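Local atomic coordinates of alanine racemase 1 (Caldanaerobacter subterraneus subsp. tengcongensis MB4, PDB entry 4Y2W), a protein that belongs to the alanine racemase family, pairing an N-terminal eight-stranded parallel barrel with a C-terminal domain built mainly of beta strands, and assembles from two subunits. Residues R245-L257 against V329-Q341. The protein carries 1 engineered substitution. Residues are numbered along the deposited sequence; the frame is centred on the assembly and turned at random.
Sequences RETLRFTTRVVHL and VEIGDEVVIIGTQ
Phe-250 and Ile-337 fit bump to flat surface: the Ile-337 CD1 methyl sits over one face of the ring, 3.9 Å from its centroid, a CH-pi contact, while Ile-338 CD1 lies at the ring edge. Both isoleucines can face Phe-250 because a classic beta bulge shifts the register; Phe-250 O accepts from Ile-337 N (2.7 Å) and Ile-338 N (3.2 Å). CG anti to the backbone N (chi1 -170°) swings the ring so that one face meets the Ile-337 methyl. On the same side Thr-252 CG2 lies alongside Val-335 CB at 3.8 Å, beta-branched residues suited to an extended chain. Further on, Leu-257 forks between two side chains, CD2 on Val-329 CG1 (3.6 Å) and CD1 on Ile-331 CD1; Gly-332, in the type II turn Glu-330 to Asp-333, has a positive phi (94°), where a CB would press on the preceding carbonyl oxygen.

Charged groups gather on the side of Thr-251, Arg-253 and Glu-334. Arg-249 bends so that NH1 meets Thr-340 O (2.7 Å) in the guanidinium plane, while NH2 forms salt bridges with Glu-334 OE1 (2.8 Å) and Glu-12. Arg-249 thus joins strand 10-14, strand 334-336 and the chain beyond its corner. Guanidinium and Glu-334 carboxylate planes stand 80° apart, so their bridge rests on one N-O contact; the shared positive charge probably helps keep both glutamates ionised.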
loop_
_atom_site.group_PDB
_atom_site.type_symbol
_atom_site.label_atom_id
_atom_site.label_comp_id
_atom_site.label_asym_id
_atom_site.label_seq_id
_atom_site.Cartn_x
_atom_site.Cartn_y
_atom_site.Cartn_z
ATOM N N ARG A 245 9.359 -13.801 -18.438
ATOM C CA ARG A 245 8.452 -12.917 -19.167
ATOM C C ARG A 245 7.826 -11.902 -18.214
ATOM O O ARG A 245 7.742 -12.129 -17.007
ATOM C CB ARG A 245 7.361 -13.720 -19.885
ATOM C CG ARG A 245 7.911 -14.754 -20.856
ATOM C CD ARG A 245 6.999 -15.021 -22.047
ATOM N NE ARG A 245 5.691 -15.572 -21.678
ATOM C CZ ARG A 245 4.558 -14.873 -21.555
ATOM N NH1 ARG A 245 4.523 -13.556 -21.757
ATOM N NH2 ARG A 245 3.436 -15.505 -21.223
ATOM N N GLU A 246 7.393 -10.780 -18.774
ATOM C CA GLU A 246 6.823 -9.692 -17.992
ATOM C C GLU A 246 5.444 -10.092 -17.486
ATOM O O GLU A 246 4.575 -10.462 -18.282
ATOM C CB GLU A 246 6.727 -8.432 -18.852
ATOM C CG GLU A 246 6.537 -7.145 -18.069
ATOM C CD GLU A 246 6.529 -5.934 -18.977
ATOM O OE1 GLU A 246 7.546 -5.218 -19.004
ATOM O OE2 GLU A 246 5.519 -5.715 -19.684
ATOM N N THR A 247 5.254 -10.023 -16.168
ATOM C CA THR A 247 4.025 -10.493 -15.527
ATOM C C THR A 247 3.069 -9.372 -15.126
ATOM O O THR A 247 1.859 -9.596 -15.041
ATOM C CB THR A 247 4.337 -11.325 -14.269
ATOM O OG1 THR A 247 5.198 -10.580 -13.402
ATOM C CG2 THR A 247 5.012 -12.628 -14.644
ATOM N N LEU A 248 3.605 -8.179 -14.873
ATOM C CA LEU A 248 2.795 -7.041 -14.443
ATOM C C LEU A 248 3.093 -5.786 -15.248
ATOM O O LEU A 248 4.255 -5.445 -15.463
ATOM C CB LEU A 248 3.048 -6.751 -12.967
ATOM C CG LEU A 248 2.291 -5.562 -12.366
ATOM C CD1 LEU A 248 1.934 -5.854 -10.916
ATOM C CD2 LEU A 248 3.068 -4.254 -12.484
ATOM N N ARG A 249 2.036 -5.093 -15.670
ATOM C CA ARG A 249 2.169 -3.753 -16.244
ATOM C C ARG A 249 1.353 -2.746 -15.429
ATOM O O ARG A 249 0.123 -2.810 -15.399
ATOM C CB ARG A 249 1.726 -3.731 -17.705
ATOM C CG ARG A 249 2.591 -4.563 -18.638
ATOM C CD ARG A 249 2.636 -3.948 -20.028
ATOM N NE ARG A 249 1.295 -3.645 -20.528
ATOM C CZ ARG A 249 0.993 -2.681 -21.400
ATOM N NH1 ARG A 249 1.928 -1.881 -21.907
ATOM N NH2 ARG A 249 -0.271 -2.511 -21.767
ATOM N N PHE A 250 2.049 -1.825 -14.767
ATOM C CA PHE A 250 1.417 -0.781 -13.968
ATOM C C PHE A 250 1.185 0.410 -14.887
ATOM O O PHE A 250 2.137 1.058 -15.307
ATOM C CB PHE A 250 2.330 -0.413 -12.790
ATOM C CG PHE A 250 1.700 0.476 -11.748
ATOM C CD1 PHE A 250 0.333 0.749 -11.730
ATOM C CD2 PHE A 250 2.495 1.014 -10.742
ATOM C CE1 PHE A 250 -0.215 1.561 -10.752
ATOM C CE2 PHE A 250 1.951 1.823 -9.763
ATOM C CZ PHE A 250 0.593 2.098 -9.767
ATOM N N THR A 251 -0.080 0.679 -15.210
ATOM C CA THR A 251 -0.424 1.663 -16.236
ATOM C C THR A 251 -1.466 2.684 -15.773
ATOM O O THR A 251 -2.190 2.457 -14.800
ATOM C CB THR A 251 -0.953 0.965 -17.503
ATOM O OG1 THR A 251 -2.297 0.516 -17.290
ATOM C CG2 THR A 251 -0.068 -0.228 -17.872
ATOM N N THR A 252 -1.523 3.808 -16.485
ATOM C CA THR A 252 -2.548 4.833 -16.277
ATOM C C THR A 252 -2.857 5.551 -17.593
ATOM O O THR A 252 -2.357 5.158 -18.647
ATOM C CB THR A 252 -2.130 5.851 -15.203
ATOM O OG1 THR A 252 -3.231 6.718 -14.918
ATOM C CG2 THR A 252 -0.938 6.681 -15.655
ATOM N N ARG A 253 -3.684 6.594 -17.533
ATOM C CA ARG A 253 -4.144 7.273 -18.745
ATOM C C ARG A 253 -3.956 8.782 -18.689
ATOM O O ARG A 253 -3.913 9.380 -17.612
ATOM C CB ARG A 253 -5.622 6.970 -18.992
ATOM C CG ARG A 253 -5.946 5.495 -19.162
ATOM C CD ARG A 253 -5.530 4.977 -20.527
ATOM N NE ARG A 253 -5.409 3.519 -20.529
ATOM C CZ ARG A 253 -5.428 2.747 -21.616
ATOM N NH1 ARG A 253 -5.573 3.267 -22.836
ATOM N NH2 ARG A 253 -5.311 1.434 -21.477
ATOM N N VAL A 254 -3.860 9.394 -19.867
ATOM C CA VAL A 254 -3.799 10.843 -19.960
ATOM C C VAL A 254 -5.201 11.376 -19.681
ATOM O O VAL A 254 -6.176 10.976 -20.323
ATOM C CB VAL A 254 -3.284 11.329 -21.331
ATOM C CG1 VAL A 254 -3.253 12.851 -21.378
ATOM C CG2 VAL A 254 -1.892 10.770 -21.607
ATOM N N VAL A 255 -5.280 12.262 -18.697
ATOM C CA VAL A 255 -6.543 12.776 -18.181
ATOM C C VAL A 255 -6.714 14.273 -18.471
ATOM O O VAL A 255 -7.833 14.783 -18.459
ATOM C CB VAL A 255 -6.642 12.440 -16.663
ATOM C CG1 VAL A 255 -7.109 13.616 -15.808
ATOM C CG2 VAL A 255 -7.515 11.211 -16.450
ATOM N N HIS A 256 -5.615 14.969 -18.743
ATOM C CA HIS A 256 -5.677 16.391 -19.059
ATOM C C HIS A 256 -4.428 16.834 -19.803
ATOM O O HIS A 256 -3.325 16.439 -19.444
ATOM C CB HIS A 256 -5.832 17.204 -17.777
ATOM C CG HIS A 256 -5.855 18.685 -17.996
ATOM N ND1 HIS A 256 -6.731 19.296 -18.869
ATOM C CD2 HIS A 256 -5.121 19.679 -17.442
ATOM C CE1 HIS A 256 -6.534 20.602 -18.844
ATOM N NE2 HIS A 256 -5.562 20.860 -17.987
ATOM N N LEU A 257 -4.617 17.653 -20.838
ATOM C CA LEU A 257 -3.512 18.256 -21.587
ATOM C C LEU A 257 -3.669 19.775 -21.625
ATOM O O LEU A 257 -4.719 20.281 -22.023
ATOM C CB LEU A 257 -3.490 17.720 -23.019
ATOM C CG LEU A 257 -3.266 16.216 -23.190
ATOM C CD1 LEU A 257 -3.745 15.755 -24.559
ATOM C CD2 LEU A 257 -1.800 15.866 -22.985
ATOM N N VAL A 329 -0.374 13.367 -29.050
ATOM C CA VAL A 329 -0.832 12.992 -27.711
ATOM C C VAL A 329 -2.309 13.342 -27.555
ATOM O O VAL A 329 -2.766 14.389 -28.017
ATOM C CB VAL A 329 -0.001 13.673 -26.601
ATOM C CG1 VAL A 329 -0.552 13.334 -25.224
ATOM C CG2 VAL A 329 1.457 13.245 -26.692
ATOM N N GLU A 330 -3.043 12.446 -26.898
ATOM C CA GLU A 330 -4.491 12.554 -26.783
ATOM C C GLU A 330 -4.969 12.147 -25.396
ATOM O O GLU A 330 -4.237 11.519 -24.628
ATOM C CB GLU A 330 -5.164 11.656 -27.820
ATOM C CG GLU A 330 -5.029 12.134 -29.256
ATOM C CD GLU A 330 -5.934 11.370 -30.204
ATOM O OE1 GLU A 330 -6.273 10.205 -29.905
ATOM O OE2 GLU A 330 -6.310 11.939 -31.248
ATOM N N ILE A 331 -6.213 12.504 -25.095
ATOM C CA ILE A 331 -6.841 12.130 -23.836
ATOM C C ILE A 331 -7.145 10.638 -23.901
ATOM O O ILE A 331 -7.799 10.178 -24.839
ATOM C CB ILE A 331 -8.155 12.913 -23.597
ATOM C CG1 ILE A 331 -7.911 14.432 -23.607
ATOM C CG2 ILE A 331 -8.813 12.476 -22.296
ATOM C CD1 ILE A 331 -6.899 14.923 -22.593
ATOM N N GLY A 332 -6.658 9.886 -22.918
ATOM C CA GLY A 332 -6.880 8.445 -22.868
ATOM C C GLY A 332 -5.771 7.611 -23.487
ATOM O O GLY A 332 -5.926 6.398 -23.652
ATOM N N ASP A 333 -4.655 8.245 -23.839
ATOM C CA ASP A 333 -3.467 7.496 -24.238
ATOM C C ASP A 333 -2.892 6.800 -23.012
ATOM O O ASP A 333 -2.872 7.368 -21.919
ATOM C CB ASP A 333 -2.410 8.405 -24.870
ATOM C CG ASP A 333 -2.782 8.854 -26.273
ATOM O OD1 ASP A 333 -3.668 8.225 -26.901
ATOM O OD2 ASP A 333 -2.181 9.843 -26.751
ATOM N N GLU A 334 -2.440 5.565 -23.200
ATOM C CA GLU A 334 -1.877 4.773 -22.114
ATOM C C GLU A 334 -0.544 5.354 -21.650
ATOM O O GLU A 334 0.275 5.777 -22.472
ATOM C CB GLU A 334 -1.681 3.330 -22.581
ATOM C CG GLU A 334 -1.111 2.386 -21.535
ATOM C CD GLU A 334 -0.937 0.980 -22.069
ATOM O OE1 GLU A 334 -1.338 0.023 -21.373
ATOM O OE2 GLU A 334 -0.405 0.835 -23.188
ATOM N N VAL A 335 -0.336 5.374 -20.336
ATOM C CA VAL A 335 0.943 5.778 -19.756
ATOM C C VAL A 335 1.442 4.658 -18.849
ATOM O O VAL A 335 0.806 4.339 -17.847
ATOM C CB VAL A 335 0.819 7.084 -18.953
ATOM C CG1 VAL A 335 2.137 7.422 -18.266
ATOM C CG2 VAL A 335 0.384 8.221 -19.867
ATOM N N VAL A 336 2.576 4.063 -19.208
ATOM C CA VAL A 336 3.121 2.926 -18.469
ATOM C C VAL A 336 4.112 3.403 -17.408
ATOM O O VAL A 336 5.030 4.167 -17.695
ATOM C CB VAL A 336 3.789 1.904 -19.418
ATOM C CG1 VAL A 336 4.431 0.763 -18.637
ATOM C CG2 VAL A 336 2.762 1.360 -20.399
ATOM N N ILE A 337 3.897 2.938 -16.182
ATOM C CA ILE A 337 4.718 3.293 -15.030
ATOM C C ILE A 337 5.747 2.202 -14.753
ATOM O O ILE A 337 6.914 2.488 -14.470
ATOM C CB ILE A 337 3.833 3.467 -13.781
ATOM C CG1 ILE A 337 2.713 4.477 -14.060
ATOM C CG2 ILE A 337 4.670 3.898 -12.585
ATOM C CD1 ILE A 337 1.489 4.290 -13.189
ATOM N N ILE A 338 5.281 0.955 -14.809
ATOM C CA ILE A 338 6.121 -0.233 -14.710
ATOM C C ILE A 338 5.746 -1.143 -15.866
ATOM O O ILE A 338 4.562 -1.385 -16.098
ATOM C CB ILE A 338 5.874 -1.009 -13.400
ATOM C CG1 ILE A 338 6.131 -0.114 -12.185
ATOM C CG2 ILE A 338 6.738 -2.266 -13.352
ATOM C CD1 ILE A 338 5.717 -0.737 -10.868
ATOM N N GLY A 339 6.745 -1.639 -16.590
ATOM C CA GLY A 339 6.508 -2.578 -17.683
ATOM C C GLY A 339 6.883 -2.078 -19.068
ATOM O O GLY A 339 7.585 -1.079 -19.220
ATOM N N THR A 340 6.379 -2.786 -20.078
ATOM C CA THR A 340 6.816 -2.632 -21.464
ATOM C C THR A 340 5.811 -1.818 -22.276
ATOM O O THR A 340 4.614 -1.852 -22.002
ATOM C CB THR A 340 7.010 -4.022 -22.118
ATOM O OG1 THR A 340 8.089 -4.707 -21.470
ATOM C CG2 THR A 340 7.313 -3.917 -23.613
ATOM N N GLN A 341 6.315 -1.081 -23.263
ATOM C CA GLN A 341 5.476 -0.352 -24.212
ATOM C C GLN A 341 6.286 -0.024 -25.472
ATOM O O GLN A 341 7.158 0.842 -25.437
ATOM C CB GLN A 341 4.938 0.937 -23.572
ATOM C CG GLN A 341 3.726 1.527 -24.286
ATOM C CD GLN A 341 3.358 2.918 -23.797
ATOM O OE1 GLN A 341 4.163 3.848 -23.865
ATOM N NE2 GLN A 341 2.131 3.069 -23.314
#